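Local structure of Phospholipase/Carboxylesterase (Dyadobacter fermentans, 4H0C) at residues G33-I38 and I52-A57; F155-N160 and P190-T195. The protein probably hydrolyses carboxylic esters, perhaps including palmitoyl thioesters on proteins, as an alpha/beta-hydrolase of the phospholipase/carboxylesterase family. All blocks are in the same frame, centred on the assembly; numbering follows the deposited sequence. Where two conformers were deposited one is given.

Contact 1: residues G33-I38 and I52-A57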
loop_
_atom_site.group_PDB
_atom_site.type_symbol
_atom_site.label_atom_id
_atom_site.label_comp_id
_atom_site.label_asym_id
_atom_site.label_seq_id
_atom_site.Cartn_x
_atom_site.Cartn_y
_atom_site.Cartn_z
ATOM N N GLY A 33 10.148 -9.460 3.339
ATOM C CA GLY A 33 10.260 -8.507 4.435
ATOM C C GLY A 33 9.404 -8.879 5.619
ATOM O O GLY A 33 8.740 -9.929 5.624
ATOM N N THR A 34 9.422 -8.027 6.640
ATOM C CA THR A 34 8.656 -8.316 7.851
ATOM C C THR A 34 7.904 -7.105 8.311
ATOM O O THR A 34 8.278 -5.965 7.993
ATOM C CB THR A 34 9.548 -8.819 9.027
ATOM O OG1 THR A 34 10.418 -7.766 9.453
ATOM C CG2 THR A 34 10.383 -10.042 8.621
ATOM N N ALA A 35 6.844 -7.350 9.084
ATOM C CA ALA A 35 6.104 -6.261 9.719
ATOM C C ALA A 35 6.990 -5.392 10.616
ATOM O O ALA A 35 6.898 -4.144 10.575
ATOM C CB ALA A 35 4.941 -6.816 10.508
ATOM N N ALA A 36 7.837 -6.035 11.429
ATOM C CA ALA A 36 8.741 -5.278 12.318
ATOM C C ALA A 36 9.651 -4.328 11.527
ATOM O O ALA A 36 9.920 -3.211 11.982
ATOM C CB ALA A 36 9.568 -6.202 13.208
ATOM N N ASP A 37 10.126 -4.802 10.366
ATOM C CA ASP A 37 10.937 -4.011 9.435
ATOM C C ASP A 37 10.186 -2.739 9.064
ATOM O O ASP A 37 10.607 -1.634 9.412
ATOM C CB ASP A 37 11.218 -4.782 8.134
ATOM C CG ASP A 37 12.247 -5.888 8.291
ATOM O OD1 ASP A 37 13.095 -5.800 9.202
ATOM O OD2 ASP A 37 12.208 -6.850 7.478
ATOM N N ILE A 38 9.067 -2.916 8.365
ATOM C CA ILE A 38 8.303 -1.803 7.784
ATOM C C ILE A 38 7.885 -0.771 8.837
ATOM O O ILE A 38 7.874 0.426 8.564
ATOM C CB ILE A 38 7.111 -2.284 6.893
ATOM C CG1 ILE A 38 6.713 -1.219 5.844
ATOM C CG2 ILE A 38 5.883 -2.708 7.723
ATOM C CD1 ILE A 38 7.750 -0.922 4.788
ATOM N N ILE A 52 -0.333 2.356 14.578
ATOM C CA ILE A 52 0.323 1.669 13.448
ATOM C C ILE A 52 -0.050 0.196 13.461
ATOM O O ILE A 52 0.129 -0.478 14.484
ATOM C CB ILE A 52 1.859 1.833 13.516
ATOM C CG1 ILE A 52 2.256 3.317 13.405
ATOM C CG2 ILE A 52 2.567 0.922 12.509
ATOM C CD1 ILE A 52 3.682 3.589 13.855
ATOM N N TYR A 53 -0.622 -0.278 12.350
ATOM C CA TYR A 53 -0.892 -1.702 12.135
ATOM C C TYR A 53 -0.069 -2.198 10.961
ATOM O O TYR A 53 -0.133 -1.618 9.883
ATOM C CB TYR A 53 -2.363 -1.901 11.752
ATOM C CG TYR A 53 -3.322 -1.772 12.921
ATOM C CD1 TYR A 53 -4.076 -2.871 13.352
ATOM C CD2 TYR A 53 -3.501 -0.554 13.574
ATOM C CE1 TYR A 53 -4.959 -2.765 14.424
ATOM C CE2 TYR A 53 -4.371 -0.448 14.659
ATOM C CZ TYR A 53 -5.097 -1.565 15.071
ATOM O OH TYR A 53 -5.967 -1.498 16.130
ATOM N N ALA A 54 0.663 -3.295 11.140
ATOM C CA ALA A 54 1.445 -3.870 10.055
ATOM C C ALA A 54 1.177 -5.380 10.015
ATOM O O ALA A 54 1.656 -6.111 10.887
ATOM C CB ALA A 54 2.924 -3.590 10.259
ATOM N N PRO A 55 0.390 -5.850 9.028
ATOM C CA PRO A 55 0.160 -7.293 8.961
ATOM C C PRO A 55 1.403 -7.988 8.436
ATOM O O PRO A 55 2.127 -7.411 7.616
ATOM C CB PRO A 55 -1.003 -7.436 7.962
ATOM C CG PRO A 55 -0.956 -6.206 7.126
ATOM C CD PRO A 55 -0.433 -5.107 8.049
ATOM N N GLN A 56 1.664 -9.204 8.917
ATOM C CA GLN A 56 2.816 -9.968 8.455
ATOM C C GLN A 56 2.383 -10.989 7.412
ATOM O O GLN A 56 1.486 -11.791 7.678
ATOM C CB GLN A 56 3.480 -10.704 9.638
ATOM C CG GLN A 56 4.535 -11.716 9.213
ATOM C CD GLN A 56 5.793 -11.054 8.665
ATOM O OE1 GLN A 56 6.362 -10.153 9.305
ATOM N NE2 GLN A 56 6.244 -11.498 7.480
ATOM N N ALA A 57 3.062 -11.003 6.264
ATOM C CA ALA A 57 2.759 -11.973 5.213
ATOM C C ALA A 57 3.289 -13.356 5.568
ATOM O O ALA A 57 4.410 -13.508 6.066
ATOM C CB ALA A 57 3.315 -11.529 3.867
#
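Gln56 reaches across to the start of helix 35-39 and takes the backbone N-H of Ala35 on its amide oxygen, OE1 to N 2.9 Å and nearly straight at 167°, with the donor above the carbonyl plane. Gln56 CG stands anti to the backbone N (chi1 170°), and the bend at chi2 turns the amide toward the helix start. Gln56 NE2 gives a bond to Ala57 O at 3.1 Å, lying in both amide planes, and a weak one to Gly33 O. One amide thus ties both segments, as suits glutamine, both donor and acceptor. Thr34, the N-cap, runs alongside Gln56; its OG1 accepts from Asp37 N at 3.1 Å, half of a capping box.

Below this polar edge the contact is apolar. The methyls of Ala35 and Ala54 meet, CB to CB 3.8 Å, small enough for the helix start to lie close against strand 50-55, while the branched Ile38 adds its CG2 methyl, 4.0 Å from Ala54 CB. Both elements belong to a beta-alpha-beta unit begun by strand 23-28. With Ala35 N bound by Gln56 and Asp37 N by Thr34, two amides of the first helical turn are satisfied by side chains.

Contact 2: residues F155-N160 and P190-T195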
loop_
_atom_site.group_PDB
_atom_site.type_symbol
_atom_site.label_atom_id
_atom_site.label_comp_id
_atom_site.label_asym_id
_atom_site.label_seq_id
_atom_site.Cartn_x
_atom_site.Cartn_y
_atom_site.Cartn_z
ATOM N N PHE A 155 0.330 9.360 -3.003
ATOM C CA PHE A 155 1.692 9.509 -3.525
ATOM C C PHE A 155 2.117 8.192 -4.138
ATOM O O PHE A 155 2.046 7.155 -3.498
ATOM C CB PHE A 155 2.667 9.898 -2.422
ATOM C CG PHE A 155 4.099 9.995 -2.889
ATOM C CD1 PHE A 155 4.551 11.147 -3.556
ATOM C CD2 PHE A 155 4.991 8.931 -2.714
ATOM C CE1 PHE A 155 5.873 11.241 -4.009
ATOM C CE2 PHE A 155 6.316 9.031 -3.156
ATOM C CZ PHE A 155 6.751 10.183 -3.808
ATOM N N ILE A 156 2.530 8.233 -5.396
ATOM C CA ILE A 156 3.008 7.045 -6.085
ATOM C C ILE A 156 4.340 7.370 -6.747
ATOM O O ILE A 156 4.481 8.362 -7.455
ATOM C CB ILE A 156 1.954 6.470 -7.082
ATOM C CG1 ILE A 156 2.431 5.158 -7.725
ATOM C CG2 ILE A 156 1.558 7.496 -8.135
ATOM C CD1 ILE A 156 1.354 4.455 -8.553
ATOM N N SER A 157 5.333 6.538 -6.478
ATOM C CA SER A 157 6.652 6.753 -7.067
ATOM C C SER A 157 7.211 5.487 -7.667
ATOM O O SER A 157 6.744 4.390 -7.390
ATOM C CB SER A 157 7.611 7.242 -6.001
ATOM O OG SER A 157 7.723 6.263 -4.992
ATOM N N THR A 158 8.208 5.668 -8.518
ATOM C CA THR A 158 9.070 4.589 -8.963
ATOM C C THR A 158 10.378 5.177 -9.477
ATOM O O THR A 158 10.527 6.409 -9.608
ATOM C CB THR A 158 8.396 3.668 -10.019
ATOM O OG1 THR A 158 9.193 2.482 -10.203
ATOM C CG2 THR A 158 8.182 4.393 -11.362
ATOM N N GLY A 159 11.328 4.306 -9.766
ATOM C CA GLY A 159 12.545 4.750 -10.414
ATOM C C GLY A 159 12.445 4.472 -11.908
ATOM O O GLY A 159 11.543 3.751 -12.375
ATOM N N ASN A 160 13.359 5.061 -12.670
ATOM C CA ASN A 160 13.383 4.849 -14.096
ATOM C C ASN A 160 14.821 4.743 -14.570
ATOM O O ASN A 160 15.621 5.657 -14.339
ATOM C CB ASN A 160 12.633 5.973 -14.825
ATOM C CG ASN A 160 12.525 5.739 -16.325
ATOM O OD1 ASN A 160 12.624 4.614 -16.808
ATOM N ND2 ASN A 160 12.317 6.810 -17.066
ATOM N N PRO A 190 14.529 9.224 -12.131
ATOM C CA PRO A 190 15.462 8.657 -13.092
ATOM C C PRO A 190 16.733 8.193 -12.384
ATOM O O PRO A 190 17.313 8.957 -11.593
ATOM C CB PRO A 190 15.789 9.849 -14.001
ATOM C CG PRO A 190 14.580 10.715 -13.933
ATOM C CD PRO A 190 14.086 10.581 -12.516
ATOM N N GLY A 191 17.146 6.953 -12.645
ATOM C CA GLY A 191 18.397 6.414 -12.102
ATOM C C GLY A 191 18.413 6.042 -10.624
ATOM O O GLY A 191 19.432 5.591 -10.125
ATOM N N ARG A 192 17.300 6.227 -9.916
ATOM C CA ARG A 192 17.238 5.873 -8.497
ATOM C C ARG A 192 17.214 4.350 -8.344
ATOM O O ARG A 192 16.475 3.670 -9.090
ATOM C CB ARG A 192 15.977 6.463 -7.849
ATOM C CG ARG A 192 15.883 6.304 -6.333
ATOM C CD ARG A 192 14.432 6.156 -5.899
ATOM N NE ARG A 192 13.902 4.885 -6.378
ATOM C CZ ARG A 192 12.638 4.495 -6.272
ATOM N NH1 ARG A 192 11.731 5.287 -5.695
ATOM N NH2 ARG A 192 12.285 3.301 -6.747
ATOM N N PRO A 193 17.991 3.806 -7.378
ATOM C CA PRO A 193 17.916 2.361 -7.117
ATOM C C PRO A 193 16.569 1.960 -6.525
ATOM O O PRO A 193 15.757 2.827 -6.139
ATOM C CB PRO A 193 19.027 2.114 -6.083
ATOM C CG PRO A 193 19.859 3.342 -6.074
ATOM C CD PRO A 193 18.974 4.467 -6.499
ATOM N N HIS A 194 16.339 0.659 -6.457
ATOM C CA HIS A 194 15.051 0.123 -5.996
ATOM C C HIS A 194 14.986 0.255 -4.496
ATOM O O HIS A 194 15.350 -0.659 -3.759
ATOM C CB HIS A 194 14.852 -1.332 -6.485
ATOM C CG HIS A 194 13.450 -1.878 -6.249
ATOM N ND1 HIS A 194 12.431 -1.710 -7.144
ATOM C CD2 HIS A 194 12.913 -2.600 -5.172
ATOM C CE1 HIS A 194 11.301 -2.289 -6.653
ATOM N NE2 HIS A 194 11.596 -2.834 -5.451
ATOM N N THR A 195 14.519 1.412 -4.028
ATOM C CA THR A 195 14.635 1.775 -2.616
ATOM C C THR A 195 13.703 2.936 -2.306
ATOM O O THR A 195 13.068 3.479 -3.217
ATOM C CB THR A 195 16.083 2.190 -2.270
ATOM O OG1 THR A 195 16.220 2.322 -0.852
ATOM C CG2 THR A 195 16.436 3.527 -2.930
#
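Gly159 and Thr158 lie against one face of the Arg192 guanidinium, and here the contact is buried and tightly packed. Gly159 N sits 3.3 Å from Arg192 NH2, over the rim of the flat group; both atoms are donors, so they meet by van der Waals contact over the face and not by a hydrogen bond. Glycine suits the place, since a CB here would run into Arg192 O. The opposite face is covered by Thr195 O, which lies over its centre, 3.2 Å above the plane. Arg192 CG leaves anti to the backbone N (chi1 -173°), and bends at chi2 and chi3 bring the guanidinium back against the strand at Thr158 and Gly159, while Arg192 NE donates to Pro193 O at 2.8 Å. NH1 forms a salt bridge with Glu200 of helix 198-206, and NH2 bonds Thr132; Ser157 OG, near the guanidinium plane, also bonds Glu200. An alanine in place of Arg192 would probably leave Glu200 without its cationic mate and Pro193 O without its side-chain donor, freeing the loop to shift.

This loop follows the last strand of an alpha/beta-hydrolase sheet and carries His194, which bonds Ser108 and Asp162 in the geometry of a Ser-His-Asp triad, consistent with the catalytic centre of this family. Through Pro193 O and Glu200, Arg192 probably helps to hold the backbone just ahead of His194.

Toward solvent the contact thins to main chain. Asn160 pairs with Pro190 as a parallel bridge, where strands 153-160 and 183-190 end; Gly191 N gives a short 2.6 Å bond to Asn160 O, at 170°, and Pro190 CA adds a CH···O contact to the same oxygen at 3.3 Å. Proline has no N-H to give, and Gly191 takes the glycine-favouring positive phi (74°) at the turn leading out of the strand.

In the fold
Contacts 1 and 2 both reach the same seven-stranded sheet but do not touch, their centres about 22 Å apart and their nearest atoms about 10 Å. Neither is wholly buried. Contact 1 joins a helix to a strand within one beta-alpha-beta unit, with buried alanines beneath a neutral amide that binds backbone groups. Contact 2, farther from the centre of the chain, joins the end of strand 153-160 to the loop leaving an outermost strand, 183-190; its inner part relies on a positive charge balanced by Glu200, its outer part on main chain and exposed proline and glycine. Only contact 2 includes a member of the probable triad, His194, although Ile38 of contact 1 lies near, without touching, the probable nucleophile elbow.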